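Local coordinates for cytidylate kinase-like family protein (Eubacterium ventriosum, PDB 3FDI) that is of unknown function but belongs to the cytidylate kinase-like family of P-loop NTPases, and so may transfer phosphate from a nucleotide, at residues Lys93-Lys98 and Glu110-Asn115. Residues are numbered along the deposited sequence; the frame is centred on the assembly and turned at random.
Sequences KANEEK and EILSDN
Asn115 holds CG opposite its backbone N (chi1 -166°), and Asn95 holds CG beside its own N. These torsions bring the two amides together, and the side chains run past each other in opposite directions. ND2 of Asn115 donates to OD1 of Asn95 at 2.7 Å. The bond is fairly straight, 156° at the hydrogen, and the donor lies nearly on the line of the C=O bond. The two amide planes are only 25° apart, so the pair is almost flat. The other end of the Asn115 amide is also held: OD1 accepts from the backbone N of Asn117. Together the two bonds are consistent with one orientation of the amide only.

Beside this polar pair, CB of Ala94 points at Leu112 and meets its CD2 at 3.2 Å, tight for two carbons. CD1 of Leu112 is further from that CB, at 4.0 Å. Ile8 touches Ala94, Leu112 and Asn115, so the contact packs against the start of strand 8-13, the central strand of the parallel sheet.

The contact joins the C-terminal end of helix 81-95 to the type I turn Leu112-Asn115, which follows helix 108-111 and leads toward strand 118-125. The backbone N of Asn115 closes this turn on O of Leu112 at 3.0 Å. An alanine at Asn95 would remove the acceptor and would probably leave ND2 of the buried Asn115 without this partner. The tie between helix end and turn is thus one directional bond between neutral amides, with no salt bridge joining the two segments.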
loop_
_atom_site.group_PDB
_atom_site.type_symbol
_atom_site.label_atom_id
_atom_site.label_comp_id
_atom_site.label_asym_id
_atom_site.label_seq_id
_atom_site.Cartn_x
_atom_site.Cartn_y
_atom_site.Cartn_z
ATOM N N LYS B 93 25.119 -11.813 17.380
ATOM C CA LYS B 93 24.620 -12.697 18.413
ATOM C C LYS B 93 23.965 -13.925 17.773
ATOM O O LYS B 93 24.177 -15.053 18.240
ATOM C CB LYS B 93 23.645 -11.990 19.358
ATOM C CG LYS B 93 24.271 -10.955 20.286
ATOM C CD LYS B 93 25.306 -11.568 21.241
ATOM C CE LYS B 93 25.441 -10.746 22.513
ATOM N NZ LYS B 93 26.550 -11.152 23.429
ATOM N N ALA B 94 23.176 -13.728 16.720
ATOM C CA ALA B 94 22.584 -14.880 16.043
ATOM C C ALA B 94 23.574 -15.797 15.320
ATOM O O ALA B 94 23.451 -17.013 15.423
ATOM C CB ALA B 94 21.508 -14.446 15.062
ATOM N N ASN B 95 24.510 -15.221 14.572
ATOM C CA ASN B 95 25.197 -15.960 13.500
ATOM C C ASN B 95 26.611 -16.324 13.807
ATOM O O ASN B 95 27.117 -17.312 13.295
ATOM C CB ASN B 95 25.216 -15.183 12.189
ATOM C CG ASN B 95 23.852 -15.027 11.609
ATOM O OD1 ASN B 95 22.888 -15.693 12.033
ATOM N ND2 ASN B 95 23.724 -14.103 10.662
ATOM N N GLU B 96 27.251 -15.506 14.620
ATOM C CA GLU B 96 28.622 -15.740 14.990
ATOM C C GLU B 96 28.707 -16.363 16.391
ATOM O O GLU B 96 29.431 -17.320 16.574
ATOM C CB GLU B 96 29.414 -14.436 14.892
ATOM C CG GLU B 96 29.388 -13.820 13.481
ATOM C CD GLU B 96 30.210 -12.523 13.339
ATOM O OE1 GLU B 96 30.807 -12.033 14.347
ATOM O OE2 GLU B 96 30.235 -11.988 12.201
ATOM N N GLU B 97 27.959 -15.848 17.363
ATOM C CA GLU B 97 28.002 -16.394 18.721
ATOM C C GLU B 97 27.030 -17.528 18.900
ATOM O O GLU B 97 27.096 -18.236 19.904
ATOM C CB GLU B 97 27.678 -15.318 19.762
ATOM C CG GLU B 97 28.708 -14.214 19.868
ATOM C CD GLU B 97 28.331 -13.168 20.908
ATOM O OE1 GLU B 97 28.650 -11.984 20.693
ATOM O OE2 GLU B 97 27.709 -13.515 21.935
ATOM N N LYS B 98 26.101 -17.659 17.955
ATOM C CA LYS B 98 25.099 -18.724 17.957
ATOM C C LYS B 98 24.257 -18.767 19.237
ATOM O O LYS B 98 23.828 -19.834 19.706
ATOM C CB LYS B 98 25.755 -20.072 17.705
ATOM C CG LYS B 98 26.281 -20.254 16.296
ATOM C CD LYS B 98 25.149 -20.462 15.285
ATOM C CE LYS B 98 25.714 -21.036 13.993
ATOM N NZ LYS B 98 24.696 -21.394 12.986
ATOM N N GLU B 110 13.817 -9.695 9.358
ATOM C CA GLU B 110 14.523 -9.387 8.113
ATOM C C GLU B 110 16.021 -9.626 8.235
ATOM O O GLU B 110 16.613 -10.292 7.357
ATOM C CB GLU B 110 14.257 -7.963 7.660
ATOM C CG GLU B 110 14.932 -7.555 6.371
ATOM C CD GLU B 110 14.487 -8.357 5.123
ATOM O OE1 GLU B 110 13.380 -8.964 5.118
ATOM O OE2 GLU B 110 15.270 -8.369 4.138
ATOM N N ILE B 111 16.628 -9.074 9.297
ATOM C CA ILE B 111 18.058 -9.272 9.588
ATOM C C ILE B 111 18.501 -10.769 9.659
ATOM O O ILE B 111 19.596 -11.120 9.183
ATOM C CB ILE B 111 18.447 -8.628 10.918
ATOM C CG1 ILE B 111 18.308 -7.107 10.833
ATOM C CG2 ILE B 111 19.886 -9.022 11.339
ATOM C CD1 ILE B 111 18.595 -6.478 12.137
ATOM N N LEU B 112 17.645 -11.616 10.228
ATOM C CA LEU B 112 17.955 -12.993 10.490
ATOM C C LEU B 112 17.244 -13.934 9.536
ATOM O O LEU B 112 17.058 -15.120 9.821
ATOM C CB LEU B 112 17.586 -13.296 11.927
ATOM C CG LEU B 112 18.388 -12.532 12.977
ATOM C CD1 LEU B 112 17.900 -12.881 14.345
ATOM C CD2 LEU B 112 19.936 -12.767 12.825
ATOM N N SER B 113 16.792 -13.360 8.432
ATOM C CA SER B 113 16.360 -14.080 7.240
ATOM C C SER B 113 17.099 -15.382 6.914
ATOM O O SER B 113 16.511 -16.423 6.727
ATOM C CB SER B 113 16.583 -13.179 6.028
ATOM O OG SER B 113 15.451 -12.415 5.803
ATOM N N ASP B 114 18.396 -15.314 6.780
ATOM C CA ASP B 114 19.111 -16.504 6.324
ATOM C C ASP B 114 19.380 -17.501 7.464
ATOM O O ASP B 114 19.966 -18.554 7.212
ATOM C CB ASP B 114 20.424 -16.123 5.655
ATOM C CG ASP B 114 21.264 -15.257 6.523
ATOM O OD1 ASP B 114 20.683 -14.320 7.116
ATOM O OD2 ASP B 114 22.498 -15.487 6.611
ATOM N N ASN B 115 18.977 -17.194 8.697
ATOM C CA ASN B 115 19.273 -18.088 9.782
ATOM C C ASN B 115 18.100 -19.018 9.933
ATOM O O ASN B 115 17.043 -18.584 10.323
ATOM C CB ASN B 115 19.539 -17.339 11.064
ATOM C CG ASN B 115 20.166 -18.207 12.111
ATOM O OD1 ASN B 115 19.666 -19.291 12.415
ATOM N ND2 ASN B 115 21.262 -17.735 12.697
#